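Local coordinates for uncharacterized protein (PDB 4XG0), which probably acts as a kinase in a catabolic pathway for acid sugars, pairing a sugar-binding N-terminal domain with a nucleotide-binding C-terminal domain, at residues R147-Q151 with G152-V156; L128-G131 with E132-A136. One frame throughout, in Å; residues are numbered along the deposited sequence.

Along the chain, interaction 2 comes first: helix 119-130 ends at Trp-130, and a tight turn through 131-134 hands the chain to strand 135-139, an inner strand of the eight-stranded parallel sheet. The chain then passes into interaction 1, where strand 147-150 turns back on itself as strand 153-156 and opens a separate three-stranded antiparallel sheet. The two contacts follow in series; neither encloses nor crosses the other. The centres of interactions 1 and 2 are about 25 Å apart. The nearest atoms of interactions 1 and 2 are about 12 Å apart. Strand 135-139 begins inside interaction 2 and leads on toward interaction 1, and both belong to the sugar-binding N-terminal domain.

Interaction 1: R147-Q151 with G152-V156; sequences RTVRQ and GVLYV
Arg-150 lays its guanidinium flat on the ring of Tyr-155, centres 4.7 Å apart and planes only 9° from parallel, a flat stack with NE and CZ over the CG-CD2 side of the ring. The aliphatic part of the arginine shares that face: Arg-150 CD sits 3.9 Å from the centroid of the Tyr-155 ring as a CH-pi contact. A nearly straight hydrogen bond from Arg-150 NE to Thr-148 OG1 (2.9 Å, 165°) meets the guanidinium edge in its plane and fixes its rotation over the ring. Thr-148 presents OG1 because that oxygen stands between its backbone N and carbonyl carbon (chi1 58°); the same atom lies 3.4 Å from Tyr-155 CB. Across the other face of the hairpin, Val-149 CG2 meets Leu-154 CD2 at 3.7 Å, and Arg-147 runs beside Val-156, with NH2 near CG1.

Two hydrogen-bonded pairs, Thr-148 with Tyr-155 and Arg-150 with Val-153, hold the backbones in register. The link from Val-153 N to Arg-150 O (2.9 Å) closes a type I' turn, a classic two-residue hairpin loop with Gln-151 and Gly-152 at its corner. Asp-213 receives both corner amides, Gln-151 N on OD2 and Gly-152 N on OD1. Near the open end, the side chain of Arg-147 comes within about 4 Å of a bound citrate, probably from the crystallisation liquor, though it may mark a pocket. Strand 153-156 is the middle strand of a three-stranded antiparallel sheet: strand 147-150 forms one edge and strand 159-160 the other, where Pro-160 touches Val-153 and Tyr-155.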
ATOM      1  N   ARG A 147     -11.258 -13.124  11.328  1.00 24.09           N
ATOM      2  CA  ARG A 147     -10.194 -14.125  11.360  1.00 23.70           C
ATOM      3  C   ARG A 147      -8.899 -13.473  11.796  1.00 23.00           C
ATOM      4  O   ARG A 147      -8.522 -12.422  11.290  1.00 23.46           O
ATOM      5  CB  ARG A 147     -10.034 -14.783  10.010  1.00 19.06           C
ATOM      6  CG  ARG A 147     -11.155 -15.728   9.626  1.00 23.06           C
ATOM      7  CD  ARG A 147     -12.237 -15.011   8.855  1.00 22.86           C
ATOM      8  NE  ARG A 147     -13.185 -15.963   8.296  1.00 26.60           N
ATOM      9  CZ  ARG A 147     -14.404 -16.208   8.781  1.00 32.36           C
ATOM     10  NH1 ARG A 147     -15.157 -17.135   8.207  1.00 34.15           N
ATOM     11  NH2 ARG A 147     -14.889 -15.534   9.822  1.00 38.06           N
ATOM     12  N   THR A 148      -8.237 -14.079  12.761  1.00 23.08           N
ATOM     13  CA  THR A 148      -6.994 -13.551  13.286  1.00 21.30           C
ATOM     14  C   THR A 148      -6.041 -14.727  13.440  1.00 18.85           C
ATOM     15  O   THR A 148      -6.471 -15.868  13.405  1.00 21.76           O
ATOM     16  CB  THR A 148      -7.193 -12.836  14.616  1.00 21.94           C
ATOM     17  OG1 THR A 148      -7.772 -13.725  15.605  1.00 21.53           O
ATOM     18  CG2 THR A 148      -8.109 -11.630  14.426  1.00 25.90           C
ATOM     19  N   VAL A 149      -4.753 -14.420  13.563  1.00 19.98           N
ATOM     20  CA  VAL A 149      -3.730 -15.428  13.812  1.00 23.18           C
ATOM     21  C   VAL A 149      -3.094 -15.085  15.154  1.00 22.55           C
ATOM     22  O   VAL A 149      -2.507 -13.987  15.340  1.00 20.78           O
ATOM     23  CB  VAL A 149      -2.677 -15.484  12.685  1.00 18.28           C
ATOM     24  CG1 VAL A 149      -1.538 -16.419  13.067  1.00 24.19           C
ATOM     25  CG2 VAL A 149      -3.334 -15.940  11.361  1.00 21.15           C
ATOM     26  N   ARG A 150      -3.252 -16.013  16.096  1.00 21.06           N
ATOM     27  CA  ARG A 150      -2.859 -15.832  17.497  1.00 22.39           C
ATOM     28  C   ARG A 150      -1.907 -16.933  17.952  1.00 23.47           C
ATOM     29  O   ARG A 150      -2.307 -18.087  18.057  1.00 24.39           O
ATOM     30  CB  ARG A 150      -4.094 -15.863  18.390  1.00 26.25           C
ATOM     31  CG  ARG A 150      -5.120 -14.818  18.000  1.00 26.86           C
ATOM     32  CD  ARG A 150      -6.206 -14.694  19.062  1.00 27.80           C
ATOM     33  NE  ARG A 150      -7.366 -14.011  18.509  1.00 24.58           N
ATOM     34  CZ  ARG A 150      -8.431 -13.622  19.210  1.00 28.08           C
ATOM     35  NH1 ARG A 150      -9.420 -12.996  18.579  1.00 34.63           N
ATOM     36  NH2 ARG A 150      -8.520 -13.867  20.517  1.00 28.80           N
ATOM     37  N   GLN A 151      -0.663 -16.554  18.243  1.00 26.77           N
ATOM     38  CA  GLN A 151       0.400 -17.514  18.525  1.00 25.32           C
ATOM     39  C   GLN A 151       0.370 -18.638  17.464  1.00 28.81           C
ATOM     40  O   GLN A 151       0.539 -19.843  17.778  1.00 27.48           O
ATOM     41  CB  GLN A 151       0.277 -18.055  19.961  1.00 27.03           C
ATOM     42  CG  GLN A 151       0.379 -16.920  20.992  1.00 29.33           C
ATOM     43  CD  GLN A 151       0.668 -17.390  22.396  1.00 38.04           C
ATOM     44  OE1 GLN A 151      -0.126 -18.093  23.005  1.00 38.72           O
ATOM     45  NE2 GLN A 151       1.806 -16.988  22.916  1.00 46.56           N
ATOM     46  N   GLY A 152       0.154 -18.206  16.227  1.00 27.90           N
ATOM     47  CA  GLY A 152       0.176 -19.070  15.058  1.00 22.90           C
ATOM     48  C   GLY A 152      -1.120 -19.800  14.774  1.00 22.73           C
ATOM     49  O   GLY A 152      -1.203 -20.516  13.764  1.00 22.63           O
ATOM     50  N   VAL A 153      -2.129 -19.618  15.630  1.00 22.96           N
ATOM     51  CA  VAL A 153      -3.404 -20.312  15.503  1.00 23.26           C
ATOM     52  C   VAL A 153      -4.425 -19.476  14.753  1.00 22.02           C
ATOM     53  O   VAL A 153      -4.600 -18.316  15.061  1.00 22.32           O
ATOM     54  CB  VAL A 153      -3.999 -20.640  16.893  1.00 24.66           C
ATOM     55  CG1 VAL A 153      -5.340 -21.319  16.745  1.00 26.40           C
ATOM     56  CG2 VAL A 153      -3.058 -21.526  17.697  1.00 26.14           C
ATOM     57  N   LEU A 154      -5.079 -20.062  13.763  1.00 21.86           N
ATOM     58  CA  LEU A 154      -6.121 -19.328  13.036  1.00 23.71           C
ATOM     59  C   LEU A 154      -7.377 -19.314  13.911  1.00 30.13           C
ATOM     60  O   LEU A 154      -7.967 -20.359  14.198  1.00 27.61           O
ATOM     61  CB  LEU A 154      -6.381 -19.977  11.675  1.00 24.63           C
ATOM     62  CG  LEU A 154      -7.082 -19.122  10.592  1.00 21.84           C
ATOM     63  CD1 LEU A 154      -8.538 -18.821  10.992  1.00 26.15           C
ATOM     64  CD2 LEU A 154      -6.306 -17.817  10.339  1.00 20.51           C
ATOM     65  N   TYR A 155      -7.729 -18.122  14.382  1.00 24.94           N
ATOM     66  CA  TYR A 155      -8.922 -17.911  15.188  1.00 22.71           C
ATOM     67  C   TYR A 155     -10.050 -17.331  14.330  1.00 22.34           C
ATOM     68  O   TYR A 155      -9.831 -16.446  13.495  1.00 21.88           O
ATOM     69  CB  TYR A 155      -8.630 -16.936  16.327  1.00 27.43           C
ATOM     70  CG  TYR A 155      -8.236 -17.607  17.620  1.00 27.40           C
ATOM     71  CD1 TYR A 155      -7.007 -18.237  17.752  1.00 28.99           C
ATOM     72  CD2 TYR A 155      -9.107 -17.639  18.689  1.00 30.50           C
ATOM     73  CE1 TYR A 155      -6.634 -18.864  18.940  1.00 25.90           C
ATOM     74  CE2 TYR A 155      -8.756 -18.244  19.876  1.00 32.50           C
ATOM     75  CZ  TYR A 155      -7.524 -18.863  19.990  1.00 33.48           C
ATOM     76  OH  TYR A 155      -7.199 -19.471  21.155  1.00 37.61           O
ATOM     77  N   VAL A 156     -11.259 -17.848  14.554  1.00 26.69           N
ATOM     78  CA  VAL A 156     -12.481 -17.266  13.991  1.00 27.27           C
ATOM     79  C   VAL A 156     -13.262 -16.707  15.191  1.00 36.31           C
ATOM     80  O   VAL A 156     -13.686 -17.478  16.050  1.00 32.26           O
ATOM     81  CB  VAL A 156     -13.349 -18.347  13.277  1.00 30.45           C
ATOM     82  CG1 VAL A 156     -14.631 -17.743  12.745  1.00 32.08           C
ATOM     83  CG2 VAL A 156     -12.570 -19.034  12.135  1.00 26.26           C
TER

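Interaction 2: L128-G131 with E132-A136; sequences LAWG and EDAIA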
ATOM      1  N   LEU A 128       8.798 -23.078  -3.801  1.00 38.38           N
ATOM      2  CA  LEU A 128       9.912 -23.705  -4.503  1.00 42.99           C
ATOM      3  C   LEU A 128       9.949 -23.233  -5.958  1.00 44.45           C
ATOM      4  O   LEU A 128      11.017 -23.006  -6.527  1.00 45.27           O
ATOM      5  CB  LEU A 128       9.772 -25.217  -4.453  1.00 48.73           C
ATOM      6  CG  LEU A 128      10.038 -25.847  -3.088  1.00 53.01           C
ATOM      7  CD1 LEU A 128       9.779 -27.345  -3.160  1.00 61.68           C
ATOM      8  CD2 LEU A 128      11.467 -25.568  -2.649  1.00 54.99           C
ATOM      9  N   ALA A 129       8.769 -23.078  -6.549  1.00 42.79           N
ATOM     10  CA  ALA A 129       8.667 -22.681  -7.943  1.00 40.52           C
ATOM     11  C   ALA A 129       9.072 -21.223  -8.105  1.00 40.86           C
ATOM     12  O   ALA A 129       9.531 -20.816  -9.181  1.00 40.55           O
ATOM     13  CB  ALA A 129       7.260 -22.906  -8.463  1.00 39.76           C
ATOM     14  N   TRP A 130       8.896 -20.441  -7.036  1.00 36.60           N
ATOM     15  CA  TRP A 130       9.184 -19.004  -7.080  1.00 46.20           C
ATOM     16  C   TRP A 130      10.687 -18.760  -6.978  1.00 44.04           C
ATOM     17  O   TRP A 130      11.245 -17.984  -7.745  1.00 41.11           O
ATOM     18  CB  TRP A 130       8.427 -18.250  -5.979  1.00 32.05           C
ATOM     19  CG  TRP A 130       8.629 -16.754  -6.005  1.00 30.76           C
ATOM     20  CD1 TRP A 130       9.309 -16.004  -5.094  1.00 35.19           C
ATOM     21  CD2 TRP A 130       8.147 -15.831  -7.004  1.00 29.87           C
ATOM     22  NE1 TRP A 130       9.280 -14.665  -5.460  1.00 36.57           N
ATOM     23  CE2 TRP A 130       8.576 -14.544  -6.628  1.00 30.52           C
ATOM     24  CE3 TRP A 130       7.400 -15.975  -8.182  1.00 33.95           C
ATOM     25  CZ2 TRP A 130       8.257 -13.397  -7.374  1.00 28.32           C
ATOM     26  CZ3 TRP A 130       7.096 -14.850  -8.922  1.00 34.36           C
ATOM     27  CH2 TRP A 130       7.537 -13.580  -8.525  1.00 36.49           C
ATOM     28  N   GLY A 131      11.356 -19.439  -6.056  1.00 41.08           N
ATOM     29  CA  GLY A 131      12.807 -19.323  -5.991  1.00 51.54           C
ATOM     30  C   GLY A 131      13.417 -20.100  -4.844  1.00 49.21           C
ATOM     31  O   GLY A 131      12.733 -20.447  -3.883  1.00 46.94           O
ATOM     32  N   GLU A 132      14.715 -20.360  -4.935  1.00 62.06           N
ATOM     33  CA  GLU A 132      15.389 -21.133  -3.907  1.00 64.54           C
ATOM     34  C   GLU A 132      15.450 -20.342  -2.607  1.00 58.70           C
ATOM     35  O   GLU A 132      15.244 -20.889  -1.525  1.00 60.56           O
ATOM     36  CB  GLU A 132      16.786 -21.544  -4.375  1.00 75.71           C
ATOM     37  CG  GLU A 132      16.752 -22.585  -5.485  1.00 82.63           C
ATOM     38  CD  GLU A 132      18.092 -23.265  -5.717  1.00 90.15           C
ATOM     39  OE1 GLU A 132      19.051 -22.998  -4.961  1.00 90.24           O
ATOM     40  OE2 GLU A 132      18.183 -24.078  -6.663  1.00 92.28           O
ATOM     41  N   ASP A 133      15.704 -19.044  -2.721  1.00 55.45           N
ATOM     42  CA  ASP A 133      15.743 -18.167  -1.557  1.00 55.98           C
ATOM     43  C   ASP A 133      14.356 -17.641  -1.174  1.00 43.80           C
ATOM     44  O   ASP A 133      14.262 -16.717  -0.384  1.00 43.06           O
ATOM     45  CB  ASP A 133      16.664 -16.969  -1.828  1.00 62.82           C
ATOM     46  CG  ASP A 133      16.090 -16.005  -2.877  1.00 70.34           C
ATOM     47  OD1 ASP A 133      15.143 -16.389  -3.605  1.00 68.27           O
ATOM     48  OD2 ASP A 133      16.596 -14.864  -2.979  1.00 70.80           O
ATOM     49  N   ALA A 134      13.292 -18.215  -1.720  1.00 38.22           N
ATOM     50  CA  ALA A 134      11.954 -17.672  -1.449  1.00 34.72           C
ATOM     51  C   ALA A 134      11.551 -17.929   0.001  1.00 33.70           C
ATOM     52  O   ALA A 134      11.940 -18.945   0.618  1.00 34.99           O
ATOM     53  CB  ALA A 134      10.922 -18.236  -2.418  1.00 37.76           C
ATOM     54  N   ILE A 135      10.833 -16.980   0.579  1.00 31.89           N
ATOM     55  CA  ILE A 135      10.290 -17.160   1.934  1.00 34.48           C
ATOM     56  C   ILE A 135       8.779 -17.112   1.802  1.00 32.33           C
ATOM     57  O   ILE A 135       8.226 -16.160   1.222  1.00 29.74           O
ATOM     58  CB  ILE A 135      10.747 -16.044   2.900  1.00 33.89           C
ATOM     59  CG1 ILE A 135      12.272 -15.994   2.988  1.00 41.55           C
ATOM     60  CG2 ILE A 135      10.102 -16.221   4.279  1.00 35.45           C
ATOM     61  CD1 ILE A 135      12.800 -14.884   3.860  1.00 44.62           C
ATOM     62  N   ALA A 136       8.085 -18.121   2.318  1.00 31.61           N
ATOM     63  CA  ALA A 136       6.623 -18.070   2.330  1.00 31.14           C
ATOM     64  C   ALA A 136       6.272 -17.439   3.650  1.00 30.75           C
ATOM     65  O   ALA A 136       6.606 -17.994   4.702  1.00 29.03           O
ATOM     66  CB  ALA A 136       6.010 -19.478   2.224  1.00 30.25           C
TER
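With chi1 at -177°, Trp-130 swings its indole away from its own backbone N, and chi2 at -111° turns CD1 to the methyl of Ala-134. CD1 of Trp-130 and CB of Ala-134 are 3.8 Å apart, the methyl meeting the indole at its edge, near the ring plane, rather than over a face. Ala-134 is brought there by a type I turn from Gly-131 to Ala-134, in which Glu-132 and Asp-133 take the two corner positions. Gly-131 O accepts the closing hydrogen bond from Ala-134 N; at 3.2 Å the bond is fairly long, and the N-H comes from well above the carbonyl plane. Ala-134 CB is also only 3.2 Å from Gly-131 O, which makes the packing inside the turn close.

The polar edge of the indole is satisfied separately: Trp-130 NE1 donates to Gln-232 O, just before strand 234-238. Arg-100 NH1 bonds to Trp-130 O at the end of the helix, while Arg-233 NE bonds to Asp-133 O in the turn. Gly-131, almost fully extended (phi 177°), is the first residue to leave helix 119-130. Four residues later Ile-135 is already in strand 135-139, which runs parallel to strands 209-212 and 234-238 on its two sides. Such a short helix-to-strand connection is characteristic of the alternating alpha/beta architecture of a parallel sheet, here that of the sugar-binding domain.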